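Local coordinates for protein alcohol dehydrogenase IV (Corynebacterium glutamicum, PDB 3IV7) that probably acts as an NAD-dependent maleylacetate reductase of the iron-containing alcohol dehydrogenase family, at residues 170-182 and 195-207. Numbering follows the deposited sequence.
Sequences SGLNGLAHCIDSL and AAEGIRALNQGLP
Gly171, Leu175 and Cys178 of one helix face Leu202, Ile199 and Ala195 of the next in a buried, nearly antiparallel helix pair of the all-helical C-terminal domain of an iron-containing alcohol dehydrogenase. The axes pass 8.4 Å apart at 149°, and the backbones converge toward Cys178 and Ala195, whose CA atoms are 4.3 Å apart. There Ala195 CB lies 3.4 Å from Cys178 O. Cys178 SG, anti to its carbonyl carbon (chi1 -61°), lies against the side-chain-free backbone of Gly198, 3.7 Å from Gly198 C. Ile199 packs beside it: CG1 lies 3.6 Å from Cys178 CB, and the side chain crosses that of Ile179 at about a right angle, CD1 against CG1, and meets Leu182 tip to tip, CD1 to CD1. Leu175 swings CG beside its carbonyl carbon (chi1 -160°), which helps bring CD1 onto Ile199 CA. At the wider end Leu202 and Leu206 pack on backbone left uncovered by Gly171 and Gly174, Leu202 CD1 resting on the Gly174-Leu175 peptide. Helix 216-236 packs on Cys178 and Ala195, while Ile199 also touches helix 276-286. On a different side of helix 164-181, His177 and Asp180 both hydrogen-bond His242. Leu206 sets both methyls against Gly171, CD1 and CD2 each 3.9 Å from Gly171 CA.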
# COMPACT_ATOMS: atom_id res chain seq x y z
N SER A 170 4.39 13.82 -18.90
CA SER A 170 3.64 12.72 -18.30
C SER A 170 4.17 12.41 -16.92
O SER A 170 3.40 12.11 -16.00
CB SER A 170 3.65 11.44 -19.17
OG SER A 170 2.88 10.40 -18.55
N GLY A 171 5.48 12.45 -16.75
CA GLY A 171 6.07 12.23 -15.39
C GLY A 171 5.58 13.26 -14.37
O GLY A 171 5.34 12.95 -13.20
N LEU A 172 5.43 14.50 -14.82
CA LEU A 172 4.96 15.57 -13.94
C LEU A 172 3.47 15.42 -13.68
O LEU A 172 2.98 15.86 -12.64
CB LEU A 172 5.30 16.93 -14.54
CG LEU A 172 6.81 17.24 -14.55
CD1 LEU A 172 7.10 18.48 -15.38
CD2 LEU A 172 7.37 17.41 -13.14
N ASN A 173 2.74 14.80 -14.62
CA ASN A 173 1.34 14.39 -14.38
C ASN A 173 1.33 13.42 -13.18
O ASN A 173 0.56 13.60 -12.21
CB ASN A 173 0.83 13.71 -15.63
CG ASN A 173 -0.64 13.27 -15.55
OD1 ASN A 173 -1.37 13.48 -14.55
ND2 ASN A 173 -1.06 12.62 -16.59
N GLY A 174 2.25 12.46 -13.21
CA GLY A 174 2.41 11.49 -12.13
C GLY A 174 2.79 12.20 -10.84
O GLY A 174 2.24 11.92 -9.79
N LEU A 175 3.66 13.21 -10.96
CA LEU A 175 4.06 14.00 -9.81
C LEU A 175 2.87 14.76 -9.19
O LEU A 175 2.79 14.89 -7.97
CB LEU A 175 5.19 14.95 -10.17
CG LEU A 175 6.00 15.45 -9.00
CD1 LEU A 175 6.58 14.27 -8.26
CD2 LEU A 175 7.15 16.47 -9.47
N ALA A 176 1.95 15.25 -10.04
CA ALA A 176 0.80 15.96 -9.59
C ALA A 176 -0.11 15.04 -8.80
O ALA A 176 -0.68 15.46 -7.79
CB ALA A 176 0.05 16.54 -10.76
N HIS A 177 -0.24 13.78 -9.24
CA HIS A 177 -1.02 12.79 -8.50
C HIS A 177 -0.48 12.72 -7.07
O HIS A 177 -1.24 12.73 -6.12
CB HIS A 177 -0.96 11.40 -9.16
CG HIS A 177 -1.68 11.30 -10.48
ND1 HIS A 177 -2.78 12.08 -10.79
CD2 HIS A 177 -1.55 10.41 -11.50
CE1 HIS A 177 -3.23 11.73 -11.98
NE2 HIS A 177 -2.51 10.72 -12.43
N CYS A 178 0.85 12.73 -6.92
CA CYS A 178 1.44 12.68 -5.59
C CYS A 178 1.14 13.92 -4.81
O CYS A 178 0.67 13.86 -3.70
CB CYS A 178 2.96 12.53 -5.65
SG CYS A 178 3.57 11.11 -6.45
N ILE A 179 1.51 15.06 -5.36
CA ILE A 179 1.45 16.31 -4.62
C ILE A 179 0.04 16.75 -4.23
O ILE A 179 -0.22 17.05 -3.08
CB ILE A 179 2.24 17.43 -5.34
CG1 ILE A 179 3.75 17.06 -5.32
CG2 ILE A 179 2.01 18.79 -4.59
CD1 ILE A 179 4.70 18.00 -6.10
N ASP A 180 -0.88 16.74 -5.18
CA ASP A 180 -2.27 17.12 -4.87
C ASP A 180 -2.86 16.18 -3.81
O ASP A 180 -3.63 16.61 -2.94
CB ASP A 180 -3.10 17.06 -6.11
CG ASP A 180 -4.29 17.99 -6.08
OD1 ASP A 180 -4.26 19.08 -5.42
OD2 ASP A 180 -5.24 17.68 -6.84
N SER A 181 -2.45 14.90 -3.85
CA SER A 181 -2.95 13.90 -2.92
C SER A 181 -2.57 14.21 -1.46
O SER A 181 -3.26 13.79 -0.52
CB SER A 181 -2.48 12.51 -3.34
OG SER A 181 -3.19 12.04 -4.50
N LEU A 182 -1.48 14.96 -1.28
CA LEU A 182 -1.03 15.36 0.04
C LEU A 182 -2.03 16.22 0.80
O LEU A 182 -1.99 16.26 2.03
CB LEU A 182 0.34 16.04 -0.03
CG LEU A 182 1.49 15.12 -0.51
CD1 LEU A 182 2.80 15.86 -0.60
CD2 LEU A 182 1.60 13.89 0.41
N ALA A 195 2.46 8.72 -1.68
CA ALA A 195 2.65 9.90 -2.50
C ALA A 195 4.09 10.41 -2.42
O ALA A 195 4.66 10.76 -3.41
CB ALA A 195 1.68 10.99 -2.12
N ALA A 196 4.67 10.38 -1.21
CA ALA A 196 6.04 10.86 -0.98
C ALA A 196 7.06 9.92 -1.64
O ALA A 196 8.08 10.36 -2.13
CB ALA A 196 6.32 10.96 0.50
N GLU A 197 6.78 8.61 -1.62
CA GLU A 197 7.61 7.63 -2.30
C GLU A 197 7.53 7.86 -3.80
O GLU A 197 8.52 7.72 -4.50
CB GLU A 197 7.18 6.21 -1.95
CG GLU A 197 7.88 5.10 -2.74
CD GLU A 197 9.33 4.86 -2.34
OE1 GLU A 197 9.90 5.65 -1.55
OE2 GLU A 197 9.89 3.81 -2.81
N GLY A 198 6.35 8.25 -4.29
CA GLY A 198 6.21 8.59 -5.71
C GLY A 198 7.00 9.83 -6.08
O GLY A 198 7.61 9.89 -7.16
N ILE A 199 6.98 10.85 -5.20
CA ILE A 199 7.75 12.07 -5.43
C ILE A 199 9.25 11.73 -5.50
O ILE A 199 9.94 12.19 -6.40
CB ILE A 199 7.54 13.14 -4.33
CG1 ILE A 199 6.09 13.63 -4.34
CG2 ILE A 199 8.50 14.33 -4.54
CD1 ILE A 199 5.74 14.57 -3.15
N ARG A 200 9.72 10.92 -4.56
CA ARG A 200 11.12 10.53 -4.53
C ARG A 200 11.55 9.85 -5.84
O ARG A 200 12.53 10.26 -6.44
CB ARG A 200 11.40 9.57 -3.36
CG ARG A 200 12.91 9.19 -3.20
CD ARG A 200 13.10 7.91 -2.36
NE ARG A 200 12.40 6.75 -2.92
CZ ARG A 200 12.83 6.03 -3.96
NH1 ARG A 200 13.95 6.35 -4.60
NH2 ARG A 200 12.10 5.00 -4.40
N ALA A 201 10.78 8.85 -6.28
CA ALA A 201 11.11 8.10 -7.48
C ALA A 201 11.07 8.94 -8.75
O ALA A 201 11.94 8.81 -9.60
CB ALA A 201 10.19 6.85 -7.63
N LEU A 202 10.05 9.78 -8.90
CA LEU A 202 9.94 10.62 -10.07
C LEU A 202 11.00 11.71 -10.13
O LEU A 202 11.54 12.01 -11.19
CB LEU A 202 8.55 11.22 -10.18
CG LEU A 202 7.52 10.20 -10.63
CD1 LEU A 202 6.12 10.57 -10.18
CD2 LEU A 202 7.59 9.97 -12.16
N ASN A 203 11.33 12.27 -8.97
CA ASN A 203 12.35 13.32 -8.88
C ASN A 203 13.73 12.78 -9.25
O ASN A 203 14.55 13.47 -9.86
CB ASN A 203 12.36 13.89 -7.46
CG ASN A 203 13.27 15.00 -7.32
OD1 ASN A 203 13.10 16.04 -7.98
ND2 ASN A 203 14.28 14.84 -6.45
N GLN A 204 13.96 11.53 -8.91
CA GLN A 204 15.21 10.84 -9.23
C GLN A 204 15.23 10.43 -10.70
O GLN A 204 16.22 10.65 -11.40
CB GLN A 204 15.36 9.58 -8.35
CG GLN A 204 15.74 9.87 -6.90
CD GLN A 204 17.17 10.37 -6.76
OE1 GLN A 204 18.12 9.78 -7.32
NE2 GLN A 204 17.34 11.45 -6.01
N GLY A 205 14.10 9.90 -11.16
CA GLY A 205 14.00 9.29 -12.50
C GLY A 205 13.94 10.24 -13.69
O GLY A 205 14.66 10.05 -14.68
N LEU A 206 13.12 11.28 -13.60
CA LEU A 206 12.89 12.16 -14.72
C LEU A 206 14.16 12.84 -15.22
O LEU A 206 14.39 12.88 -16.42
CB LEU A 206 11.75 13.17 -14.43
CG LEU A 206 10.37 12.53 -14.11
CD1 LEU A 206 9.33 13.58 -13.77
CD2 LEU A 206 9.87 11.61 -15.23
N PRO A 207 15.03 13.33 -14.31
CA PRO A 207 16.23 13.96 -14.84
C PRO A 207 17.18 12.95 -15.53
O PRO A 207 17.96 13.35 -16.39
CB PRO A 207 16.92 14.53 -13.58
CG PRO A 207 15.82 14.66 -12.56
CD PRO A 207 14.84 13.60 -12.87